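Local coordinates for RimK-related lysine biosynthesis protein (Thermococcus kodakarensis, PDB 5K2M) that probably acts as an ATP-grasp ligase of the RimK family, LysX subfamily, in amino-acid biosynthesis, binding ADP together with magnesium ions, at residues S73-F78 and T87-G92; G81-A86 and V239-P244. One frame throughout, in Å; residues are numbered along the deposited sequence.

Interaction 1. Residues S73-F78 and T87-G92; sequences SSRLIF and TLRLAG
Arg75 and Arg89 meet in a small, polar surface contact between two consecutive helices of this ATP-grasp protein, helix 74-80, which follows the last strand of the N-terminal parallel sheet, and helix 83-90. The two arginines make the whole contact between 73-78 and 87-92, and the area buried is just 70 Å². Their guanidinium groups are turned 70° apart and approach edge to face: NH2 of Arg75 lies over one face of the Arg89 group, while CD and CZ of Arg89 sit near the plane of the Arg75 group, at its edge. The closest approach is tight, with Arg75 NH2 at 3.2 Å from Arg89 CD. Arg75 NH2 is also 3.4 Å from Arg89 NE, but both atoms are donors, so nothing is bonded between them and the like charges probably repel somewhat.

Each arginine is instead held by its own acceptors. Arg89 NE forms a salt bridge with Glu79 from helix 74-80, so the second helix is tied back to the first, and Arg75 NH1 is bound by Glu223 and by the carbonyl O of Phe221. Arg61 of the second subunit also packs on Arg89.

The bent chains bring the heads together. Arg75 sets off with CG anti to its backbone N and then turns sharply at chi2 (-98°), carrying the guanidinium toward helix 83-90; Arg89 already starts toward the partner helix and bends at chi3. That second helix ends at Leu90, its final turn closed by Ala91 N bonding to Thr87 O at 2.8 Å. At the start of the first helix Ser73 is the N-cap: its OG accepts a nearly straight hydrogen bond (165°) from Leu76 N at 3.2 Å.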
ATOM      1  N   SER A  73      32.074   3.711 -26.176  1.00 37.15           N
ATOM      2  CA  SER A  73      31.189   3.976 -25.033  1.00 37.75           C
ATOM      3  C   SER A  73      29.819   4.491 -25.479  1.00 37.46           C
ATOM      4  O   SER A  73      29.675   4.994 -26.596  1.00 35.23           O
ATOM      5  CB  SER A  73      31.847   4.995 -24.095  1.00 38.89           C
ATOM      6  OG  SER A  73      31.843   6.300 -24.659  1.00 38.78           O
ATOM      7  N   SER A  74      28.819   4.396 -24.605  1.00 37.69           N
ATOM      8  CA  SER A  74      27.498   4.909 -24.934  1.00 37.88           C
ATOM      9  C   SER A  74      27.513   6.418 -25.206  1.00 38.42           C
ATOM     10  O   SER A  74      26.852   6.900 -26.128  1.00 37.45           O
ATOM     11  CB  SER A  74      26.466   4.560 -23.850  1.00 38.15           C
ATOM     12  OG  SER A  74      26.793   5.120 -22.596  1.00 39.85           O
ATOM     13  N   ARG A  75      28.265   7.159 -24.412  1.00 40.12           N
ATOM     14  CA  ARG A  75      28.411   8.592 -24.629  1.00 43.49           C
ATOM     15  C   ARG A  75      28.989   8.903 -26.026  1.00 40.10           C
ATOM     16  O   ARG A  75      28.459   9.737 -26.744  1.00 41.05           O
ATOM     17  CB  ARG A  75      29.267   9.210 -23.508  1.00 48.87           C
ATOM     18  CG  ARG A  75      29.557  10.700 -23.654  1.00 56.88           C
ATOM     19  CD  ARG A  75      30.934  10.943 -24.274  1.00 66.63           C
ATOM     20  NE  ARG A  75      31.130  12.311 -24.769  1.00 71.86           N
ATOM     21  CZ  ARG A  75      32.264  12.777 -25.302  1.00 72.70           C
ATOM     22  NH1 ARG A  75      33.335  11.994 -25.423  1.00 70.48           N
ATOM     23  NH2 ARG A  75      32.329  14.038 -25.717  1.00 74.19           N
ATOM     24  N   LEU A  76      30.065   8.241 -26.422  1.00 39.14           N
ATOM     25  CA  LEU A  76      30.657   8.514 -27.735  1.00 38.08           C
ATOM     26  C   LEU A  76      29.742   8.095 -28.884  1.00 37.64           C
ATOM     27  O   LEU A  76      29.565   8.844 -29.862  1.00 36.56           O
ATOM     28  CB  LEU A  76      32.039   7.861 -27.878  1.00 39.73           C
ATOM     29  CG  LEU A  76      32.790   8.256 -29.155  1.00 39.90           C
ATOM     30  CD1 LEU A  76      32.925   9.766 -29.290  1.00 40.38           C
ATOM     31  CD2 LEU A  76      34.158   7.629 -29.147  1.00 42.74           C
ATOM     32  N   ILE A  77      29.126   6.922 -28.767  1.00 36.74           N
ATOM     33  CA  ILE A  77      28.188   6.471 -29.783  1.00 36.18           C
ATOM     34  C   ILE A  77      27.047   7.485 -29.963  1.00 37.52           C
ATOM     35  O   ILE A  77      26.684   7.818 -31.086  1.00 35.28           O
ATOM     36  CB  ILE A  77      27.609   5.079 -29.462  1.00 36.99           C
ATOM     37  CG1 ILE A  77      28.690   3.998 -29.626  1.00 36.60           C
ATOM     38  CG2 ILE A  77      26.418   4.771 -30.371  1.00 35.44           C
ATOM     39  CD1 ILE A  77      28.438   2.758 -28.791  1.00 37.05           C
ATOM     40  N   PHE A  78      26.508   8.002 -28.864  1.00 38.99           N
ATOM     41  CA  PHE A  78      25.453   8.999 -28.973  1.00 40.78           C
ATOM     42  C   PHE A  78      25.945  10.305 -29.598  1.00 39.37           C
ATOM     43  O   PHE A  78      25.333  10.812 -30.517  1.00 36.75           O
ATOM     44  CB  PHE A  78      24.812   9.324 -27.615  1.00 44.69           C
ATOM     45  CG  PHE A  78      23.890  10.507 -27.689  1.00 48.71           C
ATOM     46  CD1 PHE A  78      22.784  10.473 -28.540  1.00 53.84           C
ATOM     47  CD2 PHE A  78      24.176  11.682 -27.009  1.00 50.61           C
ATOM     48  CE1 PHE A  78      21.946  11.575 -28.660  1.00 57.19           C
ATOM     49  CE2 PHE A  78      23.337  12.776 -27.107  1.00 52.54           C
ATOM     50  CZ  PHE A  78      22.224  12.728 -27.935  1.00 54.77           C
ATOM     51  N   THR A  87      28.721  17.986 -34.631  1.00 39.24           N
ATOM     52  CA  THR A  87      29.306  19.232 -35.128  1.00 41.30           C
ATOM     53  C   THR A  87      29.449  20.220 -33.989  1.00 39.87           C
ATOM     54  O   THR A  87      30.407  20.972 -33.966  1.00 38.79           O
ATOM     55  CB  THR A  87      28.649  19.898 -36.375  1.00 43.22           C
ATOM     56  OG1 THR A  87      27.825  21.005 -35.992  1.00 51.96           O
ATOM     57  CG2 THR A  87      27.922  18.964 -37.214  1.00 39.77           C
ATOM     58  N   LEU A  88      28.524  20.195 -33.029  1.00 40.46           N
ATOM     59  CA  LEU A  88      28.666  21.027 -31.825  1.00 41.14           C
ATOM     60  C   LEU A  88      29.995  20.770 -31.111  1.00 43.20           C
ATOM     61  O   LEU A  88      30.671  21.699 -30.698  1.00 41.65           O
ATOM     62  CB  LEU A  88      27.484  20.832 -30.871  1.00 40.05           C
ATOM     63  CG  LEU A  88      26.295  21.802 -30.937  1.00 42.07           C
ATOM     64  CD1 LEU A  88      26.242  22.676 -32.181  1.00 41.48           C
ATOM     65  CD2 LEU A  88      24.954  21.124 -30.714  1.00 40.35           C
ATOM     66  N   ARG A  89      30.399  19.515 -30.990  1.00 45.65           N
ATOM     67  CA  ARG A  89      31.666  19.239 -30.323  1.00 48.82           C
ATOM     68  C   ARG A  89      32.876  19.568 -31.209  1.00 46.99           C
ATOM     69  O   ARG A  89      33.923  19.939 -30.699  1.00 45.14           O
ATOM     70  CB  ARG A  89      31.706  17.801 -29.807  1.00 53.61           C
ATOM     71  CG  ARG A  89      32.526  17.684 -28.537  1.00 62.51           C
ATOM     72  CD  ARG A  89      32.086  16.542 -27.646  1.00 66.21           C
ATOM     73  NE  ARG A  89      30.794  16.777 -26.999  1.00 68.52           N
ATOM     74  CZ  ARG A  89      30.600  17.518 -25.907  1.00 69.55           C
ATOM     75  NH1 ARG A  89      31.605  18.157 -25.318  1.00 73.15           N
ATOM     76  NH2 ARG A  89      29.378  17.630 -25.403  1.00 68.07           N
ATOM     77  N   LEU A  90      32.725  19.449 -32.530  1.00 45.99           N
ATOM     78  CA  LEU A  90      33.791  19.815 -33.470  1.00 47.68           C
ATOM     79  C   LEU A  90      33.982  21.334 -33.631  1.00 50.84           C
ATOM     80  O   LEU A  90      35.083  21.791 -33.929  1.00 50.86           O
ATOM     81  CB  LEU A  90      33.537  19.201 -34.847  1.00 46.43           C
ATOM     82  CG  LEU A  90      33.648  17.680 -34.909  1.00 46.11           C
ATOM     83  CD1 LEU A  90      32.967  17.123 -36.152  1.00 45.42           C
ATOM     84  CD2 LEU A  90      35.103  17.241 -34.820  1.00 47.53           C
ATOM     85  N   ALA A  91      32.920  22.108 -33.419  1.00 52.17           N
ATOM     86  CA  ALA A  91      32.935  23.539 -33.712  1.00 51.79           C
ATOM     87  C   ALA A  91      33.901  24.281 -32.813  1.00 52.42           C
ATOM     88  O   ALA A  91      33.935  24.061 -31.612  1.00 53.81           O
ATOM     89  CB  ALA A  91      31.538  24.118 -33.572  1.00 54.01           C
ATOM     90  N   GLY A  92      34.709  25.150 -33.403  1.00 52.48           N
ATOM     91  CA  GLY A  92      35.751  25.840 -32.655  1.00 54.33           C
ATOM     92  C   GLY A  92      37.050  25.053 -32.515  1.00 54.32           C
ATOM     93  O   GLY A  92      38.084  25.648 -32.221  1.00 55.36           O
TER

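Interaction 2. Residues G81-A86 and V239-P244; sequences GDKLFA and VNEVNP. With MG (magnesium ion), chain R; MG (magnesium ion), chain Q; ADP (adenosine-5'-diphosphate), chain O.
The nucleotide and magnesium site of the ATP-grasp fold is where Lys83, at the start of helix 83-90, reaches Glu241 on edge strand 236-243. Lys83 NZ forms a salt bridge with Glu241 OE2 at 3.0 Å, arriving from above the carboxylate plane (64° out of it), and gives a second hydrogen bond to ADP O3B at 2.7 Å. The bend at chi2 helps bring CD and CE alongside Glu241 CG; the turn at chi4 (-65°) then sets NZ between Glu241 OE2 and the ADP. The carboxylate binds one magnesium ion through both oxygens, more closely through OE2 (1.9 Å), and its OE1 also reaches the other at 2.3 Å. Asn243 OD1 and ADP O3B bind the first ion; Asp229 and ADP O1A and O1B join OE1 on the second. Asn240 ND2 donates to ADP O2A at 2.8 Å. Asn240 and Glu241 form a classic beta bulge opposite Asp229, consistent with successive side chains reaching ADP and metals.

Behind the site Ala86 CB rests on Val242 CG2 at 4.1 Å, and the Pro244 ring lies against Gly81. Lysine and both ions hold carboxylate and diphosphate alike, probably offsetting their repulsion, consistent with a link through Lys83 between diphosphate and helix start.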
ATOM      1  N   GLY A  81      27.597   9.778 -33.174  1.00 38.53           N
ATOM      2  CA  GLY A  81      26.593   9.247 -34.110  1.00 38.77           C
ATOM      3  C   GLY A  81      25.481  10.204 -34.518  1.00 39.12           C
ATOM      4  O   GLY A  81      24.667   9.878 -35.370  1.00 42.92           O
ATOM      5  N   ASP A  82      25.425  11.372 -33.895  1.00 38.41           N
ATOM      6  CA  ASP A  82      24.418  12.362 -34.200  1.00 38.41           C
ATOM      7  C   ASP A  82      25.076  13.519 -34.923  1.00 38.03           C
ATOM      8  O   ASP A  82      26.006  14.121 -34.386  1.00 40.02           O
ATOM      9  CB  ASP A  82      23.761  12.861 -32.906  1.00 39.77           C
ATOM     10  CG  ASP A  82      22.593  13.764 -33.181  1.00 39.93           C
ATOM     11  OD1 ASP A  82      21.488  13.226 -33.347  1.00 39.42           O
ATOM     12  OD2 ASP A  82      22.787  14.993 -33.315  1.00 40.40           O
ATOM     13  N   LYS A  83      24.609  13.843 -36.127  1.00 36.39           N
ATOM     14  CA  LYS A  83      25.256  14.891 -36.912  1.00 38.04           C
ATOM     15  C   LYS A  83      25.344  16.188 -36.121  1.00 38.49           C
ATOM     16  O   LYS A  83      26.370  16.849 -36.136  1.00 35.63           O
ATOM     17  CB  LYS A  83      24.523  15.143 -38.237  1.00 41.19           C
ATOM     18  CG  LYS A  83      24.557  13.994 -39.234  1.00 41.59           C
ATOM     19  CD  LYS A  83      25.972  13.702 -39.686  1.00 44.52           C
ATOM     20  CE  LYS A  83      26.005  12.907 -40.987  1.00 45.27           C
ATOM     21  NZ  LYS A  83      25.421  11.542 -40.846  1.00 43.26           N
ATOM     22  N   LEU A  84      24.280  16.527 -35.399  1.00 39.14           N
ATOM     23  CA  LEU A  84      24.184  17.827 -34.751  1.00 39.33           C
ATOM     24  C   LEU A  84      25.013  17.882 -33.484  1.00 37.39           C
ATOM     25  O   LEU A  84      25.770  18.816 -33.297  1.00 39.43           O
ATOM     26  CB  LEU A  84      22.719  18.180 -34.468  1.00 39.76           C
ATOM     27  CG  LEU A  84      22.385  19.560 -33.910  1.00 42.90           C
ATOM     28  CD1 LEU A  84      23.225  20.657 -34.545  1.00 45.87           C
ATOM     29  CD2 LEU A  84      20.920  19.878 -34.132  1.00 44.32           C
ATOM     30  N   PHE A  85      24.874  16.889 -32.614  1.00 37.64           N
ATOM     31  CA  PHE A  85      25.709  16.822 -31.401  1.00 38.57           C
ATOM     32  C   PHE A  85      27.192  16.752 -31.788  1.00 37.39           C
ATOM     33  O   PHE A  85      28.038  17.401 -31.157  1.00 38.44           O
ATOM     34  CB  PHE A  85      25.345  15.622 -30.514  1.00 38.44           C
ATOM     35  CG  PHE A  85      24.192  15.860 -29.574  1.00 39.09           C
ATOM     36  CD1 PHE A  85      22.885  15.962 -30.049  1.00 40.10           C
ATOM     37  CD2 PHE A  85      24.408  15.934 -28.194  1.00 41.03           C
ATOM     38  CE1 PHE A  85      21.814  16.151 -29.176  1.00 39.83           C
ATOM     39  CE2 PHE A  85      23.349  16.139 -27.315  1.00 41.71           C
ATOM     40  CZ  PHE A  85      22.049  16.244 -27.809  1.00 41.98           C
ATOM     41  N   ALA A  86      27.511  16.007 -32.843  1.00 35.72           N
ATOM     42  CA  ALA A  86      28.907  15.915 -33.288  1.00 36.50           C
ATOM     43  C   ALA A  86      29.472  17.233 -33.814  1.00 37.94           C
ATOM     44  O   ALA A  86      30.600  17.592 -33.440  1.00 37.97           O
ATOM     45  CB  ALA A  86      29.108  14.804 -34.299  1.00 35.91           C
ATOM     46  N   VAL A 239      36.077  19.140 -41.662  1.00 40.78           N
ATOM     47  CA  VAL A 239      35.584  17.914 -41.057  1.00 40.49           C
ATOM     48  C   VAL A 239      34.070  17.917 -41.170  1.00 40.58           C
ATOM     49  O   VAL A 239      33.421  18.866 -40.761  1.00 40.16           O
ATOM     50  CB  VAL A 239      36.000  17.789 -39.586  1.00 40.68           C
ATOM     51  CG1 VAL A 239      35.450  16.494 -38.996  1.00 41.57           C
ATOM     52  CG2 VAL A 239      37.516  17.833 -39.470  1.00 41.64           C
ATOM     53  N   ASN A 240      33.517  16.855 -41.737  1.00 39.86           N
ATOM     54  CA  ASN A 240      32.093  16.789 -42.004  1.00 39.78           C
ATOM     55  C   ASN A 240      31.376  16.047 -40.886  1.00 40.96           C
ATOM     56  O   ASN A 240      30.408  16.544 -40.299  1.00 41.52           O
ATOM     57  CB  ASN A 240      31.833  16.098 -43.341  1.00 38.71           C
ATOM     58  CG  ASN A 240      30.365  15.772 -43.543  1.00 40.70           C
ATOM     59  OD1 ASN A 240      29.505  16.625 -43.343  1.00 42.13           O
ATOM     60  ND2 ASN A 240      30.070  14.534 -43.924  1.00 38.71           N
ATOM     61  N   GLU A 241      31.890  14.865 -40.587  1.00 39.76           N
ATOM     62  CA  GLU A 241      31.210  13.914 -39.749  1.00 42.17           C
ATOM     63  C   GLU A 241      32.212  12.984 -39.084  1.00 38.93           C
ATOM     64  O   GLU A 241      33.305  12.795 -39.596  1.00 38.34           O
ATOM     65  CB  GLU A 241      30.324  13.091 -40.668  1.00 45.36           C
ATOM     66  CG  GLU A 241      29.393  12.189 -39.938  1.00 51.31           C
ATOM     67  CD  GLU A 241      29.031  10.949 -40.703  1.00 50.93           C
ATOM     68  OE1 GLU A 241      29.660  10.590 -41.726  1.00 51.38           O
ATOM     69  OE2 GLU A 241      28.107  10.304 -40.216  1.00 53.70           O
ATOM     70  N   VAL A 242      31.822  12.397 -37.958  1.00 40.09           N
ATOM     71  CA  VAL A 242      32.560  11.291 -37.339  1.00 41.14           C
ATOM     72  C   VAL A 242      31.583  10.118 -37.165  1.00 41.27           C
ATOM     73  O   VAL A 242      30.381  10.336 -37.086  1.00 42.72           O
ATOM     74  CB  VAL A 242      33.199  11.715 -35.997  1.00 42.86           C
ATOM     75  CG1 VAL A 242      34.212  12.839 -36.221  1.00 43.35           C
ATOM     76  CG2 VAL A 242      32.147  12.171 -34.999  1.00 42.88           C
ATOM     77  N   ASN A 243      32.096   8.888 -37.125  1.00 38.30           N
ATOM     78  CA  ASN A 243      31.257   7.681 -37.107  1.00 37.05           C
ATOM     79  C   ASN A 243      31.752   6.686 -36.063  1.00 37.65           C
ATOM     80  O   ASN A 243      32.886   6.232 -36.160  1.00 39.91           O
ATOM     81  CB  ASN A 243      31.302   7.011 -38.466  1.00 37.45           C
ATOM     82  CG  ASN A 243      30.671   7.846 -39.552  1.00 39.86           C
ATOM     83  OD1 ASN A 243      29.442   7.850 -39.715  1.00 39.86           O
ATOM     84  ND2 ASN A 243      31.505   8.546 -40.329  1.00 40.74           N
ATOM     85  N   PRO A 244      30.915   6.343 -35.065  1.00 37.40           N
ATOM     86  CA  PRO A 244      31.334   5.461 -33.970  1.00 37.75           C
ATOM     87  C   PRO A 244      31.167   3.943 -34.160  1.00 38.12           C
ATOM     88  O   PRO A 244      31.499   3.192 -33.245  1.00 37.91           O
ATOM     89  CB  PRO A 244      30.469   5.942 -32.809  1.00 39.28           C
ATOM     90  CG  PRO A 244      29.203   6.369 -33.461  1.00 39.51           C
ATOM     91  CD  PRO A 244      29.575   6.908 -34.821  1.00 38.38           C
TER
HETATM   92 MG    MG R 304      28.192   8.596 -41.112  1.00 42.03          MG
HETATM   93 MG    MG Q 303      29.771   9.839 -43.926  1.00 37.02          MG
HETATM   94  PB  ADP O 301      26.485   9.749 -43.783  1.00 39.40           P
HETATM   95  O1B ADP O 301      27.711   9.249 -44.497  1.00 38.60           O
HETATM   96  O2B ADP O 301      25.182   9.285 -44.390  1.00 35.17           O
HETATM   97  O3B ADP O 301      26.486   9.563 -42.286  1.00 37.34           O
HETATM   98  PA  ADP O 301      27.618  12.284 -44.603  1.00 36.71           P
HETATM   99  O1A ADP O 301      28.982  11.658 -44.393  1.00 38.17           O
HETATM  100  O2A ADP O 301      27.439  13.655 -44.036  1.00 32.63           O
HETATM  101  O3A ADP O 301      26.438  11.345 -44.051  1.00 36.49           O
HETATM  102  O5' ADP O 301      27.295  12.349 -46.172  1.00 33.36           O
HETATM  103  C5' ADP O 301      27.562  11.262 -47.028  1.00 32.34           C
HETATM  104  C4' ADP O 301      28.382  11.731 -48.218  1.00 33.10           C
HETATM  105  O4' ADP O 301      27.649  12.728 -48.939  1.00 31.75           O
HETATM  106  C3' ADP O 301      29.725  12.353 -47.870  1.00 32.87           C
HETATM  107  O3' ADP O 301      30.767  11.367 -47.795  1.00 32.72           O
HETATM  108  C2' ADP O 301      29.921  13.314 -49.026  1.00 31.13           C
HETATM  109  O2' ADP O 301      30.444  12.662 -50.182  1.00 30.90           O
HETATM  110  C1' ADP O 301      28.522  13.765 -49.370  1.00 31.29           C
HETATM  111  N9  ADP O 301      28.195  15.005 -48.650  1.00 31.00           N
HETATM  112  C8  ADP O 301      27.610  15.098 -47.438  1.00 31.58           C
HETATM  113  N7  ADP O 301      27.468  16.378 -47.053  1.00 31.45           N
HETATM  114  C5  ADP O 301      27.991  17.129 -48.040  1.00 30.78           C
HETATM  115  C6  ADP O 301      28.150  18.560 -48.294  1.00 29.16           C
HETATM  116  N6  ADP O 301      27.727  19.466 -47.387  1.00 28.90           N
HETATM  117  N1  ADP O 301      28.734  18.922 -49.453  1.00 28.90           N
HETATM  118  C2  ADP O 301      29.161  18.032 -50.360  1.00 29.36           C
HETATM  119  N3  ADP O 301      29.049  16.714 -50.203  1.00 29.48           N
HETATM  120  C4  ADP O 301      28.476  16.218 -49.087  1.00 30.68           C
HETATM  121  O   HOH W   1      28.728  15.845 -37.739  1.00 37.38           O
HETATM  122  O   HOH W   2      30.344   9.508 -45.973  1.00 42.68           O
HETATM  123  O   HOH W   3      26.636   8.079 -39.634  1.00 45.03           O

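Both contacts rest on helix 83-90, interaction 2 using its first turn and interaction 1 its last. Interaction 2 is buried in the middle of the chain, where opposite charges, magnesium and the nucleotide meet over an apolar backing; interaction 1 lies at the surface, where two like charges touch and acceptors from elsewhere hold them. The centres are only 7 Å apart, and packing joins them: Phe78 and Phe85 stack edge to face, Pro244 lies against the carbonyl oxygens of Leu76 and Ile77, and Leu90 meets Val239. The second subunit borders both, with its Tyr58 stacking edge to face on Phe85 and its Arg61 reaching both contacts.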